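Side-chain contacts in putative phenazine biosynthesis PhzC/PhzF protein (Clostridium difficile, PDB 4DUN), which probably acts as an isomerase of the PhzF family, with a diaminopimelate epimerase-like fold: residues L77-V82 with I94-Q99; I83-D88 with N110-I115; D28-L33 with N57-W62; M4-V9 with E41-P46. All blocks are in the same frame, centred on the assembly; numbering follows the deposited sequence.

Interaction 1: L77-V82 with I94-Q99; sequences LAAAYV and IDFFTQ
The backbone bond from Y81 N to L77 O, 2.9 Å long, belongs to the helical turn that carries A79 and A80 against F96 and I94. Packing of a central helix within a barrel-like wrap of strands is a hallmark of the diaminopimelate epimerase-like fold. Helix 73-87 is that central helix here, and strand 93-98 is one of its walls. Their short segments run at 127° to each other, and the alanines keep the helix surface low where the ring of F96 arrives.

A80 and F96 carry the largest shares of the contact. The CG of F96 stands anti to its own carbonyl carbon (chi1 -65°), which sends the ring inward to the helix with its far rim leading. CZ reaches A80 N at 3.7 Å, near the ring plane, so the ring meets the helix backbone by its edge. The methyl of A79 comes in obliquely, with CB likewise 3.7 Å from F96 CZ, and A80 CB lies 4.2 Å from CE2 of the same ring. One face of the ring is overlaid by a neighbour on its own strand, I94 CG2, which sits 3.5 Å above the plane and toward the rim. Y58 and L60 of the adjacent strand 57-63 also pack on F96, fixing the ring between sheet and helix.

All four touching residues are buried, and the joint between them is apolar. I94 uses its other branch for the helix: with chi2 at 102°, away from the usual staggered positions, CD1 comes to 4.1 Å from A80 CB.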
# COMPACT_ATOMS: atom_id res chain seq x y z
N LEU A 77 -7.84 15.53 -9.02
CA LEU A 77 -8.90 16.11 -8.18
C LEU A 77 -8.33 16.29 -6.75
O LEU A 77 -8.48 17.38 -6.17
CB LEU A 77 -10.14 15.19 -8.19
CG LEU A 77 -11.43 15.75 -7.56
CD1 LEU A 77 -12.66 15.10 -8.17
CD2 LEU A 77 -11.46 15.49 -6.05
N ALA A 78 -7.65 15.25 -6.20
CA ALA A 78 -7.03 15.34 -4.87
C ALA A 78 -6.02 16.51 -4.79
O ALA A 78 -6.02 17.24 -3.81
CB ALA A 78 -6.34 14.02 -4.50
N ALA A 79 -5.16 16.65 -5.82
CA ALA A 79 -4.18 17.75 -5.86
C ALA A 79 -4.89 19.14 -5.86
O ALA A 79 -4.45 20.03 -5.16
CB ALA A 79 -3.28 17.61 -7.08
N ALA A 80 -5.98 19.29 -6.64
CA ALA A 80 -6.74 20.54 -6.70
C ALA A 80 -7.35 20.84 -5.33
O ALA A 80 -7.32 21.98 -4.89
CB ALA A 80 -7.82 20.47 -7.77
N TYR A 81 -7.87 19.80 -4.64
CA TYR A 81 -8.43 19.94 -3.29
C TYR A 81 -7.35 20.49 -2.35
O TYR A 81 -7.59 21.46 -1.62
CB TYR A 81 -8.98 18.57 -2.79
CG TYR A 81 -9.27 18.56 -1.30
CD1 TYR A 81 -10.53 18.89 -0.81
CD2 TYR A 81 -8.27 18.24 -0.37
CE1 TYR A 81 -10.80 18.89 0.56
CE2 TYR A 81 -8.52 18.28 1.00
CZ TYR A 81 -9.79 18.59 1.46
OH TYR A 81 -10.05 18.60 2.81
N VAL A 82 -6.14 19.94 -2.43
CA VAL A 82 -5.04 20.40 -1.59
C VAL A 82 -4.70 21.88 -1.89
O VAL A 82 -4.55 22.65 -0.94
CB VAL A 82 -3.80 19.47 -1.72
CG1 VAL A 82 -2.56 20.10 -1.07
CG2 VAL A 82 -4.09 18.10 -1.10
N ILE A 94 -7.86 26.03 -10.94
CA ILE A 94 -6.55 25.44 -10.72
C ILE A 94 -6.06 24.86 -12.06
O ILE A 94 -6.71 23.99 -12.64
CB ILE A 94 -6.52 24.39 -9.57
CG1 ILE A 94 -7.06 24.94 -8.20
CG2 ILE A 94 -5.10 23.84 -9.36
CD1 ILE A 94 -8.50 24.50 -7.89
N ASP A 95 -4.93 25.39 -12.56
CA ASP A 95 -4.28 24.92 -13.79
C ASP A 95 -3.06 24.13 -13.43
O ASP A 95 -2.23 24.60 -12.64
CB ASP A 95 -3.88 26.09 -14.71
CG ASP A 95 -5.04 26.79 -15.40
OD1 ASP A 95 -6.14 26.22 -15.41
OD2 ASP A 95 -4.82 27.86 -15.99
N PHE A 96 -2.92 22.94 -14.04
CA PHE A 96 -1.75 22.08 -13.86
C PHE A 96 -1.07 21.79 -15.18
O PHE A 96 -1.75 21.46 -16.15
CB PHE A 96 -2.15 20.74 -13.24
CG PHE A 96 -2.70 20.77 -11.84
CD1 PHE A 96 -1.87 21.05 -10.75
CD2 PHE A 96 -4.02 20.41 -11.59
CE1 PHE A 96 -2.37 21.02 -9.45
CE2 PHE A 96 -4.51 20.34 -10.27
CZ PHE A 96 -3.68 20.65 -9.21
N PHE A 97 0.27 21.86 -15.20
CA PHE A 97 1.04 21.48 -16.37
C PHE A 97 1.61 20.10 -16.13
O PHE A 97 2.31 19.88 -15.13
CB PHE A 97 2.11 22.53 -16.70
CG PHE A 97 1.46 23.78 -17.24
CD1 PHE A 97 1.17 24.85 -16.40
CD2 PHE A 97 1.04 23.85 -18.57
CE1 PHE A 97 0.51 25.99 -16.89
CE2 PHE A 97 0.41 25.00 -19.06
CZ PHE A 97 0.15 26.06 -18.22
N THR A 98 1.25 19.14 -17.00
CA THR A 98 1.59 17.73 -16.85
C THR A 98 2.23 17.12 -18.11
O THR A 98 2.28 17.77 -19.15
CB THR A 98 0.30 16.92 -16.53
OG1 THR A 98 -0.43 16.68 -17.75
CG2 THR A 98 -0.59 17.59 -15.45
N GLN A 99 2.56 15.82 -18.03
CA GLN A 99 3.10 15.02 -19.15
C GLN A 99 2.13 15.01 -20.33
O GLN A 99 2.55 14.83 -21.46
CB GLN A 99 3.33 13.57 -18.71
CG GLN A 99 4.47 13.38 -17.70
CD GLN A 99 5.83 13.35 -18.34
OE1 GLN A 99 6.00 13.63 -19.53
NE2 GLN A 99 6.82 13.01 -17.55

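Interaction 2: I83-D88 with N110-I115; sequences ISNFID and NLYEMI
Both N85 and Y112 hold CG anti to the carbonyl carbon, with chi1 of -82° and -68°, and these torsions bring the carboxamide of N85 to the hydroxyl end of the Y112 ring. N85 ND2 lies 3.0 Å from Y112 OH, close to the ring plane and beyond the ring's edge, while amide and ring are turned 41° apart. The same ND2 is hydrogen-bonded to Y81 O, one turn back along the helix, and this bond helps set the amide's rotation.

S84 meets the phenol with carbon: its CB is 4.0 Å from Y112 OH. The serine hydroxyl is engaged with V91 O and R107 NH1.

In the fold, this is where the end of the central helix 73-87 faces strand 111-117 of the surrounding wall. Y112 projects from that strand toward the helix, its side chain also packing on L77, A80 and Y81, with V105 and R107 of the neighbouring strand beside it. Residues 83-87 include a wider pi-type turn, and I83 O accepts two backbone bonds, from I87 N at 2.9 Å and from D88 N at 2.8 Å, which reach it from opposite faces of the carbonyl plane.

A water extends the contact toward the strand's start. It donates to N85 OD1 over 2.6 Å and, weakly, to N110 OD1 at 3.4 Å; N110 OD1 has a firmer partner in R107 NH2.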
# COMPACT_ATOMS: atom_id res chain seq x y z
N ILE A 83 -4.57 22.25 -3.18
CA ILE A 83 -4.23 23.62 -3.59
C ILE A 83 -5.25 24.62 -3.00
O ILE A 83 -4.85 25.59 -2.33
CB ILE A 83 -4.13 23.76 -5.14
CG1 ILE A 83 -2.96 22.91 -5.73
CG2 ILE A 83 -4.05 25.23 -5.60
CD1 ILE A 83 -1.46 23.24 -5.19
N SER A 84 -6.55 24.39 -3.25
CA SER A 84 -7.63 25.30 -2.82
C SER A 84 -7.92 25.28 -1.32
O SER A 84 -8.45 26.24 -0.81
CB SER A 84 -8.91 25.04 -3.61
OG SER A 84 -9.73 26.19 -3.54
N ASN A 85 -7.56 24.21 -0.60
CA ASN A 85 -7.80 24.19 0.84
C ASN A 85 -6.59 24.66 1.65
O ASN A 85 -6.78 25.12 2.79
CB ASN A 85 -8.20 22.79 1.32
CG ASN A 85 -9.66 22.50 1.10
OD1 ASN A 85 -10.47 22.59 2.03
ND2 ASN A 85 -10.02 22.16 -0.14
N PHE A 86 -5.35 24.54 1.09
CA PHE A 86 -4.16 24.84 1.89
C PHE A 86 -3.11 25.76 1.28
O PHE A 86 -2.35 26.38 2.03
CB PHE A 86 -3.44 23.51 2.24
CG PHE A 86 -4.33 22.55 3.00
CD1 PHE A 86 -4.61 22.75 4.35
CD2 PHE A 86 -4.94 21.48 2.35
CE1 PHE A 86 -5.48 21.90 5.03
CE2 PHE A 86 -5.79 20.62 3.04
CZ PHE A 86 -6.07 20.84 4.37
N ILE A 87 -3.01 25.81 -0.05
CA ILE A 87 -1.91 26.52 -0.72
C ILE A 87 -2.33 27.90 -1.16
O ILE A 87 -1.67 28.88 -0.81
CB ILE A 87 -1.36 25.65 -1.89
CG1 ILE A 87 -1.08 24.16 -1.46
CG2 ILE A 87 -0.17 26.31 -2.60
CD1 ILE A 87 -0.18 23.90 -0.15
N ASP A 88 -3.40 27.98 -1.96
CA ASP A 88 -4.03 29.21 -2.44
C ASP A 88 -5.46 29.10 -2.00
O ASP A 88 -6.32 28.69 -2.78
CB ASP A 88 -3.86 29.37 -3.96
CG ASP A 88 -4.26 30.73 -4.51
OD1 ASP A 88 -4.73 31.59 -3.73
OD2 ASP A 88 -4.14 30.93 -5.73
N ASN A 110 -17.77 22.93 -2.80
CA ASN A 110 -16.78 21.92 -2.39
C ASN A 110 -16.70 20.79 -3.42
O ASN A 110 -16.12 19.72 -3.16
CB ASN A 110 -17.09 21.40 -0.97
CG ASN A 110 -16.71 22.42 0.07
OD1 ASN A 110 -15.70 23.12 -0.06
ND2 ASN A 110 -17.50 22.55 1.12
N LEU A 111 -17.21 21.06 -4.62
CA LEU A 111 -17.15 20.10 -5.72
C LEU A 111 -16.01 20.49 -6.65
O LEU A 111 -15.82 21.66 -6.93
CB LEU A 111 -18.45 20.10 -6.52
CG LEU A 111 -19.63 19.30 -5.98
CD1 LEU A 111 -20.92 19.72 -6.66
CD2 LEU A 111 -19.39 17.81 -6.12
N TYR A 112 -15.26 19.51 -7.13
CA TYR A 112 -14.16 19.78 -8.04
C TYR A 112 -14.55 19.28 -9.42
O TYR A 112 -14.87 18.12 -9.59
CB TYR A 112 -12.86 19.17 -7.52
CG TYR A 112 -12.42 19.89 -6.28
CD1 TYR A 112 -11.55 20.96 -6.35
CD2 TYR A 112 -12.94 19.55 -5.05
CE1 TYR A 112 -11.18 21.64 -5.22
CE2 TYR A 112 -12.58 20.22 -3.92
CZ TYR A 112 -11.70 21.27 -4.01
OH TYR A 112 -11.33 21.96 -2.88
N GLU A 113 -14.54 20.19 -10.39
CA GLU A 113 -14.98 19.91 -11.75
C GLU A 113 -13.89 19.73 -12.79
O GLU A 113 -12.95 20.51 -12.87
CB GLU A 113 -15.91 21.04 -12.23
CG GLU A 113 -17.01 21.41 -11.26
CD GLU A 113 -17.88 22.55 -11.75
OE1 GLU A 113 -17.36 23.40 -12.50
OE2 GLU A 113 -19.06 22.60 -11.38
N MET A 114 -14.04 18.69 -13.60
CA MET A 114 -13.08 18.41 -14.68
C MET A 114 -13.86 18.17 -15.97
O MET A 114 -14.83 17.41 -15.99
CB MET A 114 -12.18 17.21 -14.33
CG MET A 114 -11.47 17.37 -12.98
SD MET A 114 -10.42 15.98 -12.46
CE MET A 114 -11.61 14.69 -12.23
N ILE A 115 -13.43 18.83 -17.05
CA ILE A 115 -14.09 18.76 -18.34
C ILE A 115 -13.29 17.84 -19.24
O ILE A 115 -12.09 18.04 -19.44
CB ILE A 115 -14.33 20.17 -18.95
CG1 ILE A 115 -15.31 20.97 -18.07
CG2 ILE A 115 -14.86 20.06 -20.41
CD1 ILE A 115 -15.48 22.47 -18.42
O HOH W 1 -13.09 22.62 2.05

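Interaction 3: D28-L33 with N57-W62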
# COMPACT_ATOMS: atom_id res chain seq x y z
N ASP A 28 8.20 23.28 -2.81
CA ASP A 28 8.61 24.67 -3.08
C ASP A 28 9.65 24.69 -4.20
O ASP A 28 9.77 25.68 -4.92
CB ASP A 28 9.21 25.32 -1.82
CG ASP A 28 8.27 25.55 -0.65
OD1 ASP A 28 7.09 25.15 -0.74
OD2 ASP A 28 8.72 26.12 0.37
N ARG A 29 10.43 23.62 -4.29
CA ARG A 29 11.52 23.45 -5.25
C ARG A 29 11.46 22.06 -5.88
O ARG A 29 10.84 21.16 -5.32
CB ARG A 29 12.88 23.64 -4.55
CG ARG A 29 13.14 25.05 -4.04
CD ARG A 29 14.46 25.17 -3.31
NE ARG A 29 14.83 26.58 -3.15
CZ ARG A 29 16.02 27.00 -2.74
NH1 ARG A 29 16.98 26.13 -2.44
NH2 ARG A 29 16.27 28.30 -2.62
N ARG A 30 12.16 21.88 -7.00
CA ARG A 30 12.24 20.60 -7.69
C ARG A 30 13.05 19.62 -6.90
O ARG A 30 14.04 19.98 -6.26
CB ARG A 30 12.92 20.75 -9.06
CG ARG A 30 12.20 21.68 -9.97
CD ARG A 30 12.72 21.53 -11.37
NE ARG A 30 12.09 22.52 -12.23
CZ ARG A 30 10.87 22.39 -12.75
NH1 ARG A 30 10.15 21.31 -12.49
NH2 ARG A 30 10.37 23.35 -13.51
N ILE A 31 12.64 18.35 -6.97
CA ILE A 31 13.38 17.25 -6.38
C ILE A 31 13.60 16.22 -7.52
O ILE A 31 12.82 16.21 -8.49
CB ILE A 31 12.71 16.64 -5.12
CG1 ILE A 31 11.39 15.93 -5.45
CG2 ILE A 31 12.56 17.69 -4.00
CD1 ILE A 31 10.80 15.10 -4.30
N PRO A 32 14.61 15.34 -7.44
CA PRO A 32 14.81 14.38 -8.53
C PRO A 32 13.60 13.46 -8.74
O PRO A 32 12.92 13.13 -7.76
CB PRO A 32 16.02 13.57 -8.06
CG PRO A 32 16.75 14.47 -7.13
CD PRO A 32 15.68 15.23 -6.42
N LEU A 33 13.36 13.04 -10.00
CA LEU A 33 12.28 12.08 -10.32
C LEU A 33 12.50 10.77 -9.57
O LEU A 33 11.52 10.15 -9.15
CB LEU A 33 12.18 11.81 -11.84
CG LEU A 33 11.89 13.04 -12.73
CD1 LEU A 33 11.74 12.61 -14.18
CD2 LEU A 33 10.66 13.79 -12.25
N ASN A 57 2.84 29.23 -12.10
CA ASN A 57 2.27 27.93 -12.52
C ASN A 57 2.48 26.75 -11.53
O ASN A 57 3.34 26.82 -10.64
CB ASN A 57 2.82 27.51 -13.90
CG ASN A 57 4.28 27.10 -13.95
OD1 ASN A 57 4.70 26.09 -13.35
ND2 ASN A 57 5.08 27.81 -14.74
N TYR A 58 1.72 25.65 -11.74
CA TYR A 58 1.87 24.39 -11.02
C TYR A 58 2.24 23.28 -11.98
O TYR A 58 1.49 23.02 -12.92
CB TYR A 58 0.60 23.93 -10.25
CG TYR A 58 0.10 24.89 -9.21
CD1 TYR A 58 0.82 25.13 -8.04
CD2 TYR A 58 -1.15 25.49 -9.34
CE1 TYR A 58 0.36 26.02 -7.07
CE2 TYR A 58 -1.64 26.35 -8.36
CZ TYR A 58 -0.88 26.62 -7.23
OH TYR A 58 -1.36 27.51 -6.30
N GLU A 59 3.37 22.60 -11.73
CA GLU A 59 3.73 21.40 -12.48
C GLU A 59 3.22 20.24 -11.68
O GLU A 59 3.41 20.23 -10.46
CB GLU A 59 5.24 21.27 -12.68
CG GLU A 59 5.78 22.14 -13.79
CD GLU A 59 7.26 21.91 -14.01
OE1 GLU A 59 7.72 20.76 -13.84
OE2 GLU A 59 7.96 22.89 -14.33
N LEU A 60 2.56 19.30 -12.33
CA LEU A 60 1.96 18.15 -11.63
C LEU A 60 2.43 16.85 -12.27
O LEU A 60 2.28 16.69 -13.49
CB LEU A 60 0.41 18.25 -11.65
CG LEU A 60 -0.43 17.02 -11.17
CD1 LEU A 60 -0.17 16.71 -9.67
CD2 LEU A 60 -1.94 17.23 -11.45
N ARG A 61 3.01 15.99 -11.45
CA ARG A 61 3.34 14.61 -11.81
C ARG A 61 2.68 13.59 -10.87
O ARG A 61 2.38 13.89 -9.78
CB ARG A 61 4.85 14.37 -11.86
CG ARG A 61 5.63 15.27 -12.79
CD ARG A 61 7.15 15.06 -12.66
NE ARG A 61 7.97 15.95 -13.46
CZ ARG A 61 8.55 15.60 -14.60
NH1 ARG A 61 8.39 14.40 -15.07
NH2 ARG A 61 9.30 16.43 -15.27
N TRP A 62 2.48 12.40 -11.37
CA TRP A 62 1.93 11.32 -10.59
C TRP A 62 2.79 10.08 -10.72
O TRP A 62 3.22 9.74 -11.77
CB TRP A 62 0.51 10.95 -11.02
CG TRP A 62 -0.40 12.05 -11.42
CD1 TRP A 62 -1.31 12.68 -10.65
CD2 TRP A 62 -0.52 12.63 -12.71
NE1 TRP A 62 -1.99 13.58 -11.35
CE2 TRP A 62 -1.51 13.61 -12.62
CE3 TRP A 62 0.12 12.42 -13.92
CZ2 TRP A 62 -1.88 14.35 -13.69
CZ3 TRP A 62 -0.24 13.18 -14.96
CH2 TRP A 62 -1.22 14.13 -14.85
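R30 and E59 form a two-pronged salt bridge in which both carboxylate oxygens receive a guanidinium hydrogen. R30 NH1 donates to E59 OE1 at 2.8 Å and R30 NH2 to E59 OE2 at 2.6 Å, both bonds nearly straight. The oxygens lie in or close to the guanidinium plane, but the carboxylate is twisted 36° against it: OE2 is met on its syn side, 29° out of plane, whereas OE1 is approached from above, 39° out. R30 is extended from CG to NE, which lets the loop's arginine span the distance to the strand.

The bridge fastens the connection between strand 20-27 and helix 33-43 to the outer side of strand 57-63, the side turned from the central helix of this barrel-like domain.

Two residues along the strand from E59, R61 is met through carbon by L33, the first residue of helix 33-43. L33 CD2 rests 3.4 Å above one face of the R61 guanidinium, toward the rim, and 3.6 Å from R61 CZ. R61 NH1 forms a salt bridge with E68 OE2. R30 NH1 and R61 NH2 stay 5.7 Å apart, each arginine having its own glutamate.

Interaction 4: M4-V9 with E41-P46; sequences MEYYIV and EENNLP
The phenol ring of Y6 and the carboxamide of N43 lie within 15° of parallel, with the amide placed obliquely against the hydroxyl end of the ring. N43 CG is 3.1 Å from Y6 OH, and N43 ND2 is 3.4 Å from Y6 CZ. On the next residue of the strand, the Y7 ring has E5 OE2 in plane at its edge, and Y7 OH donates to that oxygen over 2.8 Å.

Y6 OH and the amide are close, but the angles are poor for a hydrogen bond; a water links them, 2.7 Å from Y6 OH and donating to N43 OD1 at 2.9 Å. N43 ND2 is held by T48 OG1.

Strand 4-11, part of the wall in this epimerase-like fold, is covered on both sides. Y7 faces the central helix and stacks on F86, while Y6, with CG anti to its backbone nitrogen (chi1 179°), and I8 face the end of helix 33-43. There N44 adopts positive phi, and the chain turns so that L45 points back at the strand. L45 CD1 touches both Y6 OH, at 3.4 Å, and I8 CG1, at 3.8 Å. F254 of the second subunit packs on N43, and E42 of that subunit on L45; the side chain of L45 is about 6 Å from that of E47, the predicted active-site residue.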
# COMPACT_ATOMS: atom_id res chain seq x y z
N MET A 4 8.76 19.13 3.00
CA MET A 4 7.70 19.12 2.01
C MET A 4 6.36 18.76 2.67
O MET A 4 6.29 17.80 3.46
CB MET A 4 8.01 18.18 0.81
CG MET A 4 8.57 16.82 1.18
SD MET A 4 9.51 15.96 -0.14
CE MET A 4 11.08 16.73 0.01
N GLU A 5 5.32 19.55 2.37
CA GLU A 5 3.96 19.30 2.91
C GLU A 5 3.39 18.06 2.25
O GLU A 5 3.56 17.86 1.04
CB GLU A 5 3.04 20.50 2.67
CG GLU A 5 3.50 21.82 3.25
CD GLU A 5 2.77 22.98 2.59
OE1 GLU A 5 3.39 23.69 1.76
OE2 GLU A 5 1.55 23.11 2.83
N TYR A 6 2.73 17.22 3.03
CA TYR A 6 2.21 15.95 2.51
C TYR A 6 0.80 15.71 3.05
O TYR A 6 0.52 15.97 4.23
CB TYR A 6 3.17 14.78 2.86
CG TYR A 6 2.66 13.45 2.36
CD1 TYR A 6 2.53 13.19 1.00
CD2 TYR A 6 2.18 12.49 3.25
CE1 TYR A 6 1.96 12.01 0.53
CE2 TYR A 6 1.62 11.30 2.80
CZ TYR A 6 1.50 11.07 1.43
OH TYR A 6 0.96 9.89 0.97
N TYR A 7 -0.09 15.25 2.16
CA TYR A 7 -1.50 15.05 2.42
C TYR A 7 -1.98 13.74 1.86
O TYR A 7 -1.56 13.37 0.75
CB TYR A 7 -2.33 16.19 1.75
CG TYR A 7 -1.89 17.59 2.10
CD1 TYR A 7 -0.86 18.22 1.41
CD2 TYR A 7 -2.53 18.31 3.11
CE1 TYR A 7 -0.44 19.51 1.74
CE2 TYR A 7 -2.13 19.60 3.44
CZ TYR A 7 -1.09 20.20 2.75
OH TYR A 7 -0.70 21.48 3.08
N ILE A 8 -2.88 13.07 2.57
CA ILE A 8 -3.58 11.88 2.07
C ILE A 8 -5.02 12.30 1.90
O ILE A 8 -5.65 12.73 2.87
CB ILE A 8 -3.45 10.61 2.94
CG1 ILE A 8 -1.97 10.18 3.08
CG2 ILE A 8 -4.32 9.49 2.32
CD1 ILE A 8 -1.74 9.07 4.15
N VAL A 9 -5.53 12.23 0.67
CA VAL A 9 -6.87 12.72 0.32
C VAL A 9 -7.65 11.63 -0.39
O VAL A 9 -7.11 10.99 -1.30
CB VAL A 9 -6.72 13.98 -0.61
CG1 VAL A 9 -8.07 14.47 -1.16
CG2 VAL A 9 -5.96 15.11 0.09
N GLU A 41 6.75 4.95 -3.57
CA GLU A 41 6.93 3.57 -3.14
C GLU A 41 6.78 3.46 -1.60
O GLU A 41 6.19 2.48 -1.11
CB GLU A 41 8.31 3.07 -3.59
CG GLU A 41 8.51 1.57 -3.44
CD GLU A 41 9.90 1.07 -3.78
OE1 GLU A 41 10.67 1.79 -4.46
OE2 GLU A 41 10.21 -0.07 -3.36
N GLU A 42 7.30 4.45 -0.86
CA GLU A 42 7.24 4.53 0.60
C GLU A 42 5.78 4.72 1.07
O GLU A 42 5.33 4.03 2.00
CB GLU A 42 8.15 5.65 1.13
CG GLU A 42 8.20 5.74 2.65
CD GLU A 42 9.00 4.70 3.41
OE1 GLU A 42 9.67 3.85 2.76
OE2 GLU A 42 8.99 4.76 4.66
N ASN A 43 5.04 5.62 0.41
CA ASN A 43 3.63 5.84 0.72
C ASN A 43 2.78 4.59 0.46
O ASN A 43 1.85 4.29 1.23
CB ASN A 43 3.09 7.00 -0.09
CG ASN A 43 3.60 8.32 0.41
OD1 ASN A 43 3.87 8.50 1.60
ND2 ASN A 43 3.68 9.31 -0.48
N ASN A 44 3.10 3.85 -0.63
CA ASN A 44 2.38 2.66 -1.08
C ASN A 44 0.89 2.93 -1.37
O ASN A 44 0.07 2.01 -1.36
CB ASN A 44 2.52 1.49 -0.08
CG ASN A 44 2.31 0.16 -0.76
OD1 ASN A 44 2.73 -0.03 -1.92
ND2 ASN A 44 1.56 -0.73 -0.11
N LEU A 45 0.56 4.20 -1.65
CA LEU A 45 -0.80 4.55 -2.05
C LEU A 45 -0.91 4.35 -3.58
O LEU A 45 0.11 4.35 -4.26
CB LEU A 45 -1.16 5.98 -1.60
CG LEU A 45 -1.32 6.16 -0.08
CD1 LEU A 45 -1.47 7.64 0.28
CD2 LEU A 45 -2.50 5.33 0.45
N PRO A 46 -2.13 4.12 -4.13
CA PRO A 46 -2.27 3.85 -5.58
C PRO A 46 -1.49 4.85 -6.45
O PRO A 46 -0.81 4.45 -7.41
CB PRO A 46 -3.77 3.96 -5.81
CG PRO A 46 -4.36 3.49 -4.50
CD PRO A 46 -3.45 4.04 -3.44
O HOH W 2 1.36 8.00 2.91

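Interactions 1, 2 and 4 are buried, whereas interaction 3 lies at the surface, and their chemistry follows. Interactions 1 and 2 share helix 73-87 and fix successive parts of it to different strands, the first by purely apolar packing, the second with polar groups and water at the helix end. Interactions 3 and 4 involve the two ends of helix 33-43, which lies outside the wall: an exposed salt bridge stands by its start, a water-linked tyrosine and asparagine at its finish beside the second subunit. Strands 57-63 and 93-98 are paired neighbours, and backbone hydrogen bonds of F97 with Y58 and L60 couple interaction 3 to interaction 1; V82 packing on Y7 and V9 couples interaction 1 to interaction 4.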